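Local coordinates for protein acetyl-CoA acetyltransferase (Mycobacterium smegmatis, PDB 4EGV) that adopts the thiolase fold as a monomer and probably has acyltransferase activity, at residues Ser91-Pro94 with Arg95-Arg99; Leu276-Val280 with Glu281-Lys285; Gln119-Ala122 with Thr123-Gly126; Val288-Glu291 with Lys292-Tyr295. One frame throughout, in Å; residues are numbered along the deposited sequence.

Contact 1: residues Ser91-Pro94 with Arg95-Arg99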
ATOM      1  N   SER A  91       1.375   1.797  27.756  1.00 49.57           N
ATOM      2  CA  SER A  91       0.237   2.232  26.956  1.00 48.54           C
ATOM      3  C   SER A  91      -0.501   1.119  26.221  1.00 48.56           C
ATOM      4  O   SER A  91       0.080   0.255  25.628  1.00 48.79           O
ATOM      5  CB  SER A  91       0.653   3.297  25.970  1.00 48.74           C
ATOM      6  OG  SER A  91      -0.309   4.306  25.913  1.00 46.54           O
ATOM      7  N   ASN A  92      -1.811   1.165  26.278  1.00 46.86           N
ATOM      8  CA  ASN A  92      -2.627   0.329  25.466  1.00 44.76           C
ATOM      9  C   ASN A  92      -3.455   1.239  24.564  1.00 43.50           C
ATOM     10  O   ASN A  92      -4.404   1.827  24.966  1.00 42.88           O
ATOM     11  CB  ASN A  92      -3.500  -0.546  26.344  1.00 44.50           C
ATOM     12  CG  ASN A  92      -3.994  -1.773  25.647  1.00 42.17           C
ATOM     13  OD1 ASN A  92      -4.330  -1.756  24.503  1.00 37.72           O
ATOM     14  ND2 ASN A  92      -4.049  -2.834  26.362  1.00 41.24           N
ATOM     15  N   TYR A  93      -3.061   1.367  23.324  1.00 41.49           N
ATOM     16  CA  TYR A  93      -3.725   2.294  22.461  1.00 39.87           C
ATOM     17  C   TYR A  93      -5.093   1.846  21.965  1.00 37.85           C
ATOM     18  O   TYR A  93      -5.989   2.639  21.949  1.00 36.75           O
ATOM     19  CB  TYR A  93      -2.755   2.749  21.379  1.00 40.54           C
ATOM     20  CG  TYR A  93      -3.276   2.837  19.987  1.00 42.47           C
ATOM     21  CD1 TYR A  93      -4.038   3.905  19.583  1.00 44.84           C
ATOM     22  CD2 TYR A  93      -2.992   1.876  19.065  1.00 45.27           C
ATOM     23  CE1 TYR A  93      -4.506   3.986  18.348  1.00 46.60           C
ATOM     24  CE2 TYR A  93      -3.477   1.968  17.813  1.00 47.90           C
ATOM     25  CZ  TYR A  93      -4.213   3.020  17.469  1.00 48.61           C
ATOM     26  OH  TYR A  93      -4.654   3.099  16.209  1.00 50.20           O
ATOM     27  N   PRO A  94      -5.268   0.567  21.631  1.00 36.17           N
ATOM     28  CA  PRO A  94      -6.587   0.063  21.317  1.00 35.33           C
ATOM     29  C   PRO A  94      -7.621   0.102  22.439  1.00 34.57           C
ATOM     30  O   PRO A  94      -8.726   0.509  22.170  1.00 34.70           O
ATOM     31  CB  PRO A  94      -6.304  -1.362  20.873  1.00 34.85           C
ATOM     32  CG  PRO A  94      -4.985  -1.314  20.421  1.00 35.01           C
ATOM     33  CD  PRO A  94      -4.268  -0.471  21.360  1.00 35.69           C
ATOM     34  N   ARG A  95      -7.283  -0.310  23.664  1.00 34.41           N
ATOM     35  CA  ARG A  95      -8.175  -0.107  24.850  1.00 34.09           C
ATOM     36  C   ARG A  95      -8.483   1.341  25.269  1.00 33.89           C
ATOM     37  O   ARG A  95      -9.559   1.594  25.769  1.00 33.95           O
ATOM     38  CB  ARG A  95      -7.717  -0.902  26.080  1.00 33.90           C
ATOM     39  CG  ARG A  95      -8.224  -2.280  26.039  1.00 32.39           C
ATOM     40  CD  ARG A  95      -7.901  -3.106  27.225  1.00 28.60           C
ATOM     41  NE  ARG A  95      -8.068  -4.476  26.782  1.00 27.42           N
ATOM     42  CZ  ARG A  95      -9.253  -5.073  26.585  1.00 25.90           C
ATOM     43  NH1 ARG A  95     -10.416  -4.428  26.808  1.00 23.64           N
ATOM     44  NH2 ARG A  95      -9.253  -6.323  26.121  1.00 21.95           N
ATOM     45  N   SER A  96      -7.553   2.271  25.080  1.00 33.53           N
ATOM     46  CA  SER A  96      -7.842   3.650  25.383  1.00 34.03           C
ATOM     47  C   SER A  96      -8.938   4.170  24.452  1.00 34.58           C
ATOM     48  O   SER A  96      -9.733   5.010  24.859  1.00 35.11           O
ATOM     49  CB  SER A  96      -6.611   4.564  25.234  1.00 34.23           C
ATOM     50  OG  SER A  96      -5.412   4.080  25.774  1.00 33.12           O
ATOM     51  N   VAL A  97      -8.931   3.697  23.198  1.00 34.81           N
ATOM     52  CA  VAL A  97      -9.855   4.108  22.162  1.00 34.62           C
ATOM     53  C   VAL A  97     -11.183   3.536  22.524  1.00 34.59           C
ATOM     54  O   VAL A  97     -12.201   4.212  22.422  1.00 34.06           O
ATOM     55  CB  VAL A  97      -9.384   3.694  20.694  1.00 35.05           C
ATOM     56  CG1 VAL A  97     -10.526   3.823  19.668  1.00 33.63           C
ATOM     57  CG2 VAL A  97      -8.196   4.546  20.236  1.00 33.82           C
ATOM     58  N   ALA A  98     -11.158   2.309  23.012  1.00 34.98           N
ATOM     59  CA  ALA A  98     -12.363   1.621  23.456  1.00 35.65           C
ATOM     60  C   ALA A  98     -13.062   2.341  24.617  1.00 36.37           C
ATOM     61  O   ALA A  98     -14.271   2.449  24.616  1.00 35.89           O
ATOM     62  CB  ALA A  98     -12.025   0.221  23.840  1.00 35.48           C
ATOM     63  N   ARG A  99     -12.282   2.852  25.582  1.00 37.35           N
ATOM     64  CA  ARG A  99     -12.789   3.420  26.825  1.00 38.73           C
ATOM     65  C   ARG A  99     -13.473   4.709  26.449  1.00 38.17           C
ATOM     66  O   ARG A  99     -14.612   5.006  26.870  1.00 37.50           O
ATOM     67  CB  ARG A  99     -11.641   3.645  27.845  1.00 40.24           C
ATOM     68  CG  ARG A  99     -12.016   3.633  29.404  1.00 45.55           C
ATOM     69  CD  ARG A  99     -10.827   3.070  30.310  1.00 55.82           C
ATOM     70  NE  ARG A  99      -9.589   3.858  30.115  1.00 61.63           N
ATOM     71  CZ  ARG A  99      -8.394   3.426  29.679  1.00 62.07           C
ATOM     72  NH1 ARG A  99      -8.140   2.146  29.392  1.00 61.08           N
ATOM     73  NH2 ARG A  99      -7.433   4.327  29.540  1.00 60.81           N
TER
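Arg95 begins its outward course next to Asn92: its CB lies 3.8 Å from Asn92 OD1. The chain then runs extended from CG to NE, bringing CD to 4.0 Å from Asn92 ND2. At the tip, that same ND2 sits near the edge of the guanidinium, whose plane stands 80° from the amide. The polar end is held elsewhere, since NH1 bonds to Pro105 O and NH2 weakly to Ala106 O.

The arrangement is an N-cap at the start of helix 93-101. Asn92 points its CG anti to the backbone N (chi1 -158°), which brings OD1 toward Arg95 N; the capping bond from Arg95 N to Asn92 OD1 is straight but weak at 3.4 Å. Asn92 O is gripped twice by Ser96, through N at 3.2 Å and OG at 2.6 Å, the two donors arriving from opposite faces of the carbonyl plane. Further on, Ala98 N donates to Pro94 O at 3.1 Å. Tyr93 and Val97 run alongside each other, CE1 of Tyr93 and CG2 of Val97 being 4.2 Å apart, and buried Val97 reaches helix 42-56 and Phe140 of strand 136-143.

Contact 2: residues Leu276-Val280 with Glu281-Lys285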
ATOM      1  N   LEU A 276     -16.410  -0.392  11.282  1.00 30.71           N
ATOM      2  CA  LEU A 276     -17.239  -1.202  12.116  1.00 31.67           C
ATOM      3  C   LEU A 276     -17.839  -2.350  11.329  1.00 32.77           C
ATOM      4  O   LEU A 276     -18.486  -2.150  10.343  1.00 32.28           O
ATOM      5  CB  LEU A 276     -18.314  -0.326  12.733  1.00 31.41           C
ATOM      6  CG  LEU A 276     -19.303  -0.857  13.778  1.00 31.55           C
ATOM      7  CD1 LEU A 276     -18.654  -1.475  15.068  1.00 26.38           C
ATOM      8  CD2 LEU A 276     -20.275   0.270  14.065  1.00 29.64           C
HETATM    9  N   MSE A 277     -17.619  -3.562  11.805  1.00 35.20           N
HETATM   10  CA  MSE A 277     -17.950  -4.775  11.095  1.00 38.15           C
HETATM   11  C   MSE A 277     -18.666  -5.730  12.015  1.00 38.58           C
HETATM   12  O   MSE A 277     -18.404  -5.770  13.209  1.00 38.29           O
HETATM   13  CB  MSE A 277     -16.668  -5.409  10.651  1.00 39.30           C
HETATM   14  CG  MSE A 277     -16.812  -6.475   9.577  1.00 46.41           C
HETATM   15 SE   MSE A 277     -15.037  -7.235   9.056  1.00 58.91          SE
HETATM   16  CE  MSE A 277     -13.980  -5.615   9.270  1.00 58.73           C
HETATM   17  N   MSE A 278     -19.557  -6.525  11.448  1.00 39.65           N
HETATM   18  CA  MSE A 278     -20.493  -7.337  12.225  1.00 40.46           C
HETATM   19  C   MSE A 278     -20.973  -8.537  11.426  1.00 40.30           C
HETATM   20  O   MSE A 278     -20.897  -8.551  10.215  1.00 39.64           O
HETATM   21  CB  MSE A 278     -21.747  -6.515  12.522  1.00 40.59           C
HETATM   22  CG  MSE A 278     -21.865  -5.860  13.836  1.00 43.93           C
HETATM   23 SE   MSE A 278     -23.456  -4.674  13.868  1.00 46.46          SE
HETATM   24  CE  MSE A 278     -24.003  -5.022  12.069  1.00 50.53           C
ATOM     25  N   SER A 279     -21.529  -9.517  12.128  1.00 40.80           N
ATOM     26  CA  SER A 279     -22.338 -10.545  11.522  1.00 40.75           C
ATOM     27  C   SER A 279     -23.662  -9.925  11.175  1.00 41.33           C
ATOM     28  O   SER A 279     -24.147  -9.062  11.861  1.00 41.24           O
ATOM     29  CB  SER A 279     -22.513 -11.731  12.463  1.00 40.57           C
ATOM     30  OG  SER A 279     -23.129 -11.366  13.665  1.00 39.00           O
ATOM     31  N   VAL A 280     -24.237 -10.365  10.082  1.00 42.31           N
ATOM     32  CA  VAL A 280     -25.577  -9.980   9.670  1.00 43.48           C
ATOM     33  C   VAL A 280     -26.637 -10.174  10.796  1.00 44.18           C
ATOM     34  O   VAL A 280     -27.569  -9.389  10.936  1.00 43.85           O
ATOM     35  CB  VAL A 280     -25.861 -10.694   8.302  1.00 43.61           C
ATOM     36  CG1 VAL A 280     -27.266 -11.214   8.124  1.00 43.91           C
ATOM     37  CG2 VAL A 280     -25.385  -9.836   7.153  1.00 43.57           C
ATOM     38  N   GLU A 281     -26.447 -11.197  11.613  1.00 45.36           N
ATOM     39  CA  GLU A 281     -27.237 -11.439  12.793  1.00 47.23           C
ATOM     40  C   GLU A 281     -27.105 -10.354  13.847  1.00 47.12           C
ATOM     41  O   GLU A 281     -28.082  -9.935  14.438  1.00 47.20           O
ATOM     42  CB  GLU A 281     -26.835 -12.763  13.396  1.00 48.10           C
ATOM     43  CG  GLU A 281     -27.641 -13.185  14.611  1.00 53.00           C
ATOM     44  CD  GLU A 281     -27.082 -14.443  15.286  1.00 59.46           C
ATOM     45  OE1 GLU A 281     -25.909 -14.851  15.033  1.00 61.48           O
ATOM     46  OE2 GLU A 281     -27.828 -15.042  16.074  1.00 60.55           O
ATOM     47  N   SER A 282     -25.894  -9.903  14.104  1.00 47.30           N
ATOM     48  CA  SER A 282     -25.715  -8.744  14.975  1.00 47.26           C
ATOM     49  C   SER A 282     -26.271  -7.440  14.395  1.00 47.22           C
ATOM     50  O   SER A 282     -26.768  -6.596  15.119  1.00 47.01           O
ATOM     51  CB  SER A 282     -24.256  -8.562  15.345  1.00 46.96           C
ATOM     52  OG  SER A 282     -23.791  -9.629  16.115  1.00 45.63           O
ATOM     53  N   ALA A 283     -26.217  -7.295  13.086  1.00 47.58           N
ATOM     54  CA  ALA A 283     -26.774  -6.123  12.435  1.00 48.65           C
ATOM     55  C   ALA A 283     -28.285  -5.999  12.594  1.00 49.64           C
ATOM     56  O   ALA A 283     -28.795  -4.914  12.732  1.00 49.16           O
ATOM     57  CB  ALA A 283     -26.381  -6.094  10.988  1.00 48.24           C
ATOM     58  N   ARG A 284     -28.995  -7.125  12.555  1.00 51.50           N
ATOM     59  CA  ARG A 284     -30.441  -7.153  12.755  1.00 52.64           C
ATOM     60  C   ARG A 284     -30.808  -6.898  14.224  1.00 53.34           C
ATOM     61  O   ARG A 284     -31.681  -6.092  14.501  1.00 53.48           O
ATOM     62  CB  ARG A 284     -31.019  -8.470  12.248  1.00 52.78           C
ATOM     63  CG  ARG A 284     -31.247  -8.476  10.745  1.00 53.75           C
ATOM     64  CD  ARG A 284     -31.794  -9.794  10.299  1.00 55.56           C
ATOM     65  NE  ARG A 284     -31.494 -10.080   8.890  1.00 56.14           N
ATOM     66  CZ  ARG A 284     -30.789 -11.145   8.458  1.00 55.91           C
ATOM     67  NH1 ARG A 284     -30.298 -12.074   9.313  1.00 53.89           N
ATOM     68  NH2 ARG A 284     -30.602 -11.297   7.155  1.00 53.80           N
ATOM     69  N   LYS A 285     -30.105  -7.560  15.144  1.00 54.31           N
ATOM     70  CA  LYS A 285     -30.288  -7.448  16.601  1.00 55.47           C
ATOM     71  C   LYS A 285     -30.159  -6.035  17.133  1.00 55.19           C
ATOM     72  O   LYS A 285     -30.937  -5.612  17.941  1.00 54.48           O
ATOM     73  CB  LYS A 285     -29.291  -8.365  17.315  1.00 56.07           C
ATOM     74  CG  LYS A 285     -29.739  -8.891  18.671  1.00 59.10           C
ATOM     75  CD  LYS A 285     -29.481 -10.428  18.785  1.00 64.97           C
ATOM     76  CE  LYS A 285     -27.980 -10.839  18.876  1.00 67.27           C
ATOM     77  NZ  LYS A 285     -27.445 -10.624  20.248  1.00 67.49           N
TER
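Ser279 and Ser282 form the tight polar centre of this strand-to-helix turn. Ser279 OG accepts from Ser282 N at 3.2 Å with an N-H...O angle of 157°, and it is also hydrogen-bonded to Ser282 OG at 3.1 Å. The chi1 of 60° places Ser279 OG between its own backbone N and carbonyl carbon, and from there the hydroxyl faces the opening turn of the helix. Ser279 thus uses both side chain and backbone on the first turn, because its O takes the bond from Ala283 N at 3.0 Å, and that donor lies in the carbonyl plane. One residue on, Arg284 N bonds to Val280 O at 3.1 Å.

Beside this centre, Met278, present as selenomethionine, sets CG 3.9 Å from Ser282 CB; the modelled position of its methyl end against Ala283 is doubtful. The interior side is closed further by Val136 of the neighbouring strand, which touches both Met278 and Ser282.

The side of Glu281 and Arg284 is looser and exposed, and the Glu281 chain stretches away beyond CG. Arg284, extended from CG to NE, runs alongside buried Val280, so that CG1 of Val280 lies over one face of the guanidinium, 3.4 Å from NH1; both residues also meet Trp293. Strand 276-279 and helix 281-285 meet nearly at right angles, 99° between their directions, with axes 6.1 Å apart at closest approach. This is a serine N-cap at a sharp strand-to-helix turn, here on leaving strand 271-279 of the large mixed sheet of the thiolase fold.

Contact 3: residues Gln119-Ala122 with Thr123-Gly126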
ATOM      1  N   GLN A 119      -6.380  -3.666   5.371  1.00 24.85           N
ATOM      2  CA  GLN A 119      -7.119  -4.602   4.550  1.00 25.36           C
ATOM      3  C   GLN A 119      -6.891  -6.057   4.978  1.00 25.26           C
ATOM      4  O   GLN A 119      -7.829  -6.845   4.973  1.00 24.68           O
ATOM      5  CB  GLN A 119      -6.890  -4.334   3.046  1.00 25.32           C
ATOM      6  CG  GLN A 119      -7.588  -5.232   2.153  1.00 24.34           C
ATOM      7  CD  GLN A 119      -9.020  -5.071   2.222  1.00 25.30           C
ATOM      8  OE1 GLN A 119      -9.705  -5.917   2.757  1.00 28.11           O
ATOM      9  NE2 GLN A 119      -9.521  -3.993   1.681  1.00 26.04           N
ATOM     10  N   HIS A 120      -5.667  -6.386   5.392  1.00 25.88           N
ATOM     11  CA  HIS A 120      -5.382  -7.671   6.048  1.00 26.90           C
ATOM     12  C   HIS A 120      -6.300  -7.909   7.277  1.00 27.35           C
ATOM     13  O   HIS A 120      -6.847  -8.998   7.476  1.00 27.00           O
ATOM     14  CB  HIS A 120      -3.890  -7.766   6.407  1.00 26.71           C
ATOM     15  CG  HIS A 120      -3.401  -9.155   6.712  1.00 28.88           C
ATOM     16  ND1 HIS A 120      -3.559  -9.763   7.950  1.00 30.84           N
ATOM     17  CD2 HIS A 120      -2.691 -10.028   5.958  1.00 30.86           C
ATOM     18  CE1 HIS A 120      -2.998 -10.963   7.927  1.00 31.77           C
ATOM     19  NE2 HIS A 120      -2.474 -11.153   6.727  1.00 32.39           N
ATOM     20  N   LEU A 121      -6.481  -6.860   8.064  1.00 28.00           N
ATOM     21  CA  LEU A 121      -7.278  -6.878   9.262  1.00 29.19           C
ATOM     22  C   LEU A 121      -8.753  -7.071   9.002  1.00 29.63           C
ATOM     23  O   LEU A 121      -9.405  -7.884   9.676  1.00 29.31           O
ATOM     24  CB  LEU A 121      -7.086  -5.544   9.979  1.00 29.84           C
ATOM     25  CG  LEU A 121      -6.664  -5.457  11.444  1.00 30.60           C
ATOM     26  CD1 LEU A 121      -5.940  -6.686  11.967  1.00 30.54           C
ATOM     27  CD2 LEU A 121      -5.796  -4.215  11.530  1.00 32.59           C
ATOM     28  N   ALA A 122      -9.281  -6.305   8.040  1.00 30.03           N
ATOM     29  CA  ALA A 122     -10.658  -6.482   7.627  1.00 30.68           C
ATOM     30  C   ALA A 122     -10.905  -7.895   7.096  1.00 31.35           C
ATOM     31  O   ALA A 122     -11.882  -8.493   7.426  1.00 31.32           O
ATOM     32  CB  ALA A 122     -11.056  -5.446   6.618  1.00 30.60           C
ATOM     33  N   THR A 123     -10.006  -8.437   6.286  1.00 32.47           N
ATOM     34  CA  THR A 123     -10.129  -9.810   5.844  1.00 33.11           C
ATOM     35  C   THR A 123     -10.065 -10.844   7.000  1.00 34.02           C
ATOM     36  O   THR A 123     -10.894 -11.747   7.074  1.00 33.78           O
ATOM     37  CB  THR A 123      -9.104 -10.125   4.753  1.00 33.27           C
ATOM     38  OG1 THR A 123      -9.255  -9.195   3.674  1.00 32.25           O
ATOM     39  CG2 THR A 123      -9.215 -11.582   4.257  1.00 31.61           C
ATOM     40  N   GLU A 124      -9.075 -10.722   7.867  1.00 34.84           N
ATOM     41  CA  GLU A 124      -8.971 -11.575   9.034  1.00 36.48           C
ATOM     42  C   GLU A 124     -10.209 -11.533   9.971  1.00 36.62           C
ATOM     43  O   GLU A 124     -10.665 -12.576  10.419  1.00 36.28           O
ATOM     44  CB  GLU A 124      -7.687 -11.221   9.790  1.00 37.38           C
ATOM     45  CG  GLU A 124      -7.292 -12.128  10.940  1.00 40.59           C
ATOM     46  CD  GLU A 124      -6.651 -11.348  12.072  1.00 44.33           C
ATOM     47  OE1 GLU A 124      -5.739 -10.543  11.825  1.00 45.94           O
ATOM     48  OE2 GLU A 124      -7.080 -11.520  13.216  1.00 44.69           O
ATOM     49  N   PHE A 125     -10.775 -10.361  10.247  1.00 36.78           N
ATOM     50  CA  PHE A 125     -11.983 -10.346  11.066  1.00 37.30           C
ATOM     51  C   PHE A 125     -13.234 -10.708  10.358  1.00 37.14           C
ATOM     52  O   PHE A 125     -14.146 -11.159  10.970  1.00 37.66           O
ATOM     53  CB  PHE A 125     -12.117  -9.104  11.972  1.00 37.73           C
ATOM     54  CG  PHE A 125     -11.117  -9.116  13.100  1.00 39.16           C
ATOM     55  CD1 PHE A 125     -11.236 -10.057  14.123  1.00 41.41           C
ATOM     56  CD2 PHE A 125      -9.996  -8.280  13.080  1.00 39.49           C
ATOM     57  CE1 PHE A 125     -10.269 -10.140  15.131  1.00 43.05           C
ATOM     58  CE2 PHE A 125      -9.024  -8.369  14.061  1.00 41.53           C
ATOM     59  CZ  PHE A 125      -9.153  -9.297  15.096  1.00 42.41           C
ATOM     60  N   GLY A 126     -13.265 -10.552   9.054  1.00 37.70           N
ATOM     61  CA  GLY A 126     -14.317 -11.118   8.220  1.00 37.48           C
ATOM     62  C   GLY A 126     -14.394 -12.618   8.374  1.00 37.46           C
ATOM     63  O   GLY A 126     -15.450 -13.158   8.648  1.00 37.15           O
TER
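Residues 119-122 and 123-126 are joined by four successive i to i+4 backbone bonds, 2.8 to 3.0 Å long between Thr123 N and Gln119 O, Glu124 N and His120 O, Phe125 N and Leu121 O, and Gly126 N and Ala122 O, as in an alpha helix. They lie within helix 117-130, a largely buried helix of the thiolase fold whose side chains reach strands 294-303, 402-409 and 414-421.

Thr123 adds a side-chain bond to the ladder. Its chi1 of -56° sets OG1 beside its own backbone N, from where it donates to Gln119 O at 3.0 Å; the backbone N reaches the same oxygen from the opposite face of the carbonyl plane. The bond from OG1 gives the hydroxyl of buried Thr123 a partner within the helix itself. Gln119 bends at chi2, leaving OE1 3.4 Å from Thr123 OG1, while NE2 is committed to Tyr420 OH.

On another flank of the helix, Leu121 runs alongside Glu124 and Phe125. The carboxylate oxygen Glu124 OE2 forms a long, weak ion pair with Lys128 and stands 3.6 Å above one face of the Phe125 ring, toward its rim. At that ring, Phe125 CE2 meets Leu121 CD1 at 4.1 Å.

Contact 4: residues Val288-Glu291 with Lys292-Tyr295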
ATOM      1  N   VAL A 288     -29.590  -1.897  12.815  1.00 54.02           N
ATOM      2  CA  VAL A 288     -28.783  -1.353  11.701  1.00 53.03           C
ATOM      3  C   VAL A 288     -29.461  -1.488  10.360  1.00 52.41           C
ATOM      4  O   VAL A 288     -29.546  -2.580   9.838  1.00 51.73           O
ATOM      5  CB  VAL A 288     -27.394  -2.029  11.591  1.00 53.15           C
ATOM      6  CG1 VAL A 288     -26.614  -1.484  10.414  1.00 52.65           C
ATOM      7  CG2 VAL A 288     -26.611  -1.842  12.875  1.00 53.01           C
ATOM      8  N   PRO A 289     -29.918  -0.361   9.785  1.00 52.28           N
ATOM      9  CA  PRO A 289     -30.604  -0.383   8.505  1.00 52.13           C
ATOM     10  C   PRO A 289     -29.851  -1.171   7.432  1.00 51.67           C
ATOM     11  O   PRO A 289     -28.654  -1.048   7.291  1.00 51.31           O
ATOM     12  CB  PRO A 289     -30.667   1.102   8.139  1.00 52.32           C
ATOM     13  CG  PRO A 289     -30.674   1.798   9.435  1.00 52.11           C
ATOM     14  CD  PRO A 289     -29.789   1.011  10.304  1.00 52.02           C
ATOM     15  N   GLU A 290     -30.583  -1.954   6.666  1.00 51.67           N
ATOM     16  CA  GLU A 290     -29.996  -2.773   5.628  1.00 51.17           C
ATOM     17  C   GLU A 290     -29.291  -1.986   4.506  1.00 50.92           C
ATOM     18  O   GLU A 290     -28.318  -2.474   3.971  1.00 50.90           O
ATOM     19  CB  GLU A 290     -31.026  -3.792   5.095  1.00 51.30           C
ATOM     20  CG  GLU A 290     -30.411  -4.844   4.186  1.00 51.40           C
ATOM     21  CD  GLU A 290     -31.199  -6.127   4.090  1.00 52.22           C
ATOM     22  OE1 GLU A 290     -32.184  -6.308   4.847  1.00 52.38           O
ATOM     23  OE2 GLU A 290     -30.811  -6.965   3.253  1.00 50.06           O
ATOM     24  N   GLU A 291     -29.747  -0.781   4.170  1.00 50.49           N
ATOM     25  CA  GLU A 291     -29.039   0.024   3.160  1.00 50.61           C
ATOM     26  C   GLU A 291     -27.570   0.421   3.550  1.00 49.10           C
ATOM     27  O   GLU A 291     -26.788   0.857   2.697  1.00 48.53           O
ATOM     28  CB  GLU A 291     -29.891   1.202   2.609  1.00 51.36           C
ATOM     29  CG  GLU A 291     -30.070   2.417   3.508  1.00 55.91           C
ATOM     30  CD  GLU A 291     -31.323   2.329   4.365  1.00 61.55           C
ATOM     31  OE1 GLU A 291     -31.810   1.191   4.576  1.00 62.51           O
ATOM     32  OE2 GLU A 291     -31.820   3.389   4.840  1.00 61.78           O
ATOM     33  N   LYS A 292     -27.205   0.192   4.816  1.00 47.46           N
ATOM     34  CA  LYS A 292     -25.840   0.409   5.326  1.00 45.74           C
ATOM     35  C   LYS A 292     -24.876  -0.773   5.186  1.00 44.35           C
ATOM     36  O   LYS A 292     -23.680  -0.588   5.280  1.00 43.73           O
ATOM     37  CB  LYS A 292     -25.878   0.797   6.811  1.00 45.83           C
ATOM     38  CG  LYS A 292     -26.564   2.097   7.138  1.00 45.36           C
ATOM     39  CD  LYS A 292     -25.733   3.294   6.841  1.00 46.02           C
ATOM     40  CE  LYS A 292     -26.578   4.554   7.021  1.00 47.38           C
ATOM     41  NZ  LYS A 292     -25.754   5.781   7.080  1.00 46.74           N
ATOM     42  N   TRP A 293     -25.398  -1.975   4.998  1.00 43.14           N
ATOM     43  CA  TRP A 293     -24.567  -3.160   4.909  1.00 42.14           C
ATOM     44  C   TRP A 293     -23.784  -3.273   3.594  1.00 41.24           C
ATOM     45  O   TRP A 293     -24.342  -3.188   2.495  1.00 41.11           O
ATOM     46  CB  TRP A 293     -25.405  -4.415   5.050  1.00 42.08           C
ATOM     47  CG  TRP A 293     -26.261  -4.482   6.200  1.00 42.48           C
ATOM     48  CD1 TRP A 293     -26.449  -3.531   7.132  1.00 42.59           C
ATOM     49  CD2 TRP A 293     -27.105  -5.577   6.559  1.00 44.04           C
ATOM     50  NE1 TRP A 293     -27.359  -3.952   8.063  1.00 42.58           N
ATOM     51  CE2 TRP A 293     -27.782  -5.208   7.734  1.00 43.97           C
ATOM     52  CE3 TRP A 293     -27.345  -6.846   6.007  1.00 44.24           C
ATOM     53  CZ2 TRP A 293     -28.693  -6.046   8.366  1.00 44.26           C
ATOM     54  CZ3 TRP A 293     -28.235  -7.676   6.631  1.00 43.96           C
ATOM     55  CH2 TRP A 293     -28.894  -7.278   7.811  1.00 45.02           C
ATOM     56  N   VAL A 294     -22.489  -3.507   3.743  1.00 39.93           N
ATOM     57  CA  VAL A 294     -21.581  -3.811   2.650  1.00 38.18           C
ATOM     58  C   VAL A 294     -20.843  -5.136   2.932  1.00 37.40           C
ATOM     59  O   VAL A 294     -20.326  -5.372   4.010  1.00 36.86           O
ATOM     60  CB  VAL A 294     -20.617  -2.641   2.441  1.00 37.95           C
ATOM     61  CG1 VAL A 294     -19.745  -2.869   1.298  1.00 36.29           C
ATOM     62  CG2 VAL A 294     -21.402  -1.385   2.230  1.00 37.04           C
ATOM     63  N   TYR A 295     -20.808  -6.007   1.939  1.00 37.22           N
ATOM     64  CA  TYR A 295     -20.115  -7.304   2.024  1.00 36.59           C
ATOM     65  C   TYR A 295     -18.679  -7.249   1.521  1.00 36.04           C
ATOM     66  O   TYR A 295     -18.350  -6.572   0.585  1.00 34.99           O
ATOM     67  CB  TYR A 295     -20.906  -8.382   1.261  1.00 36.66           C
ATOM     68  CG  TYR A 295     -22.312  -8.504   1.743  1.00 36.13           C
ATOM     69  CD1 TYR A 295     -22.661  -9.533   2.583  1.00 35.42           C
ATOM     70  CD2 TYR A 295     -23.280  -7.558   1.404  1.00 35.74           C
ATOM     71  CE1 TYR A 295     -23.938  -9.664   3.072  1.00 36.43           C
ATOM     72  CE2 TYR A 295     -24.543  -7.660   1.892  1.00 36.34           C
ATOM     73  CZ  TYR A 295     -24.883  -8.738   2.735  1.00 37.40           C
ATOM     74  OH  TYR A 295     -26.162  -8.888   3.250  1.00 36.68           O
TER
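Trp293 NE1 donates to Val288 O at 3.1 Å with an N-H...O angle of 142°. The bond is bent on both sides: the nitrogen stands well above the carbonyl plane, and the oxygen is tilted out of the indole plane. Val288 also offers its CG1, 3.5 Å from Trp293 NE1, so one residue meets the pyrrole edge with both a polar and an apolar atom.

Two i to i+3 backbone bonds close the turn beneath the ring. Lys292 N reaches Pro289 O at 3.1 Å, and Trp293 N reaches Glu290 O at 3.1 Å, which marks a short 3-10 turn linking helix 280-286 to strand 294-303. With chi1 at -53°, CG of Trp293 lies beside its own backbone N, and the indole folds back over this turn. Glu290 CA sits 3.8 Å from the centroid of the five-membered ring, a CH-pi contact only 10° off the normal. Further along, Glu290 CG comes to 4.1 Å from Trp293 CE3, and the carboxylate is stacked almost parallel to the ring.

Lys292 packs its CB 3.4 Å from Pro289 O, then bends at chi2 and sends NZ to Asp56 O. The N-H bond and the CH-pi contact probably limit the rotation of the indole, which Val280, Ala283 and Arg284 of helix 280-286 also touch.

Along the chain the order is contact 1, contact 3, contact 2, contact 4. Contacts 2 and 4 are the nearest neighbours, centres about 9 Å apart: Trp293 CZ2 packs on Ala283 CB at 3.5 Å, and Ala283 O probably bonds to Val288 N. Contact 3 also touches contact 2, where selenium of Met277 rests against Gly126 N at 3.8 Å. Contact 1 stands apart, touching none of the others, with its centre about 27 Å from that of contact 4. Strands 271-279 and 294-303 both join strand 20-29 in the same mixed sheet. Contacts 2 and 4 thus form one continuous strand-helix-loop-strand connection, and helix 117-130 of contact 3 packs against its first strand.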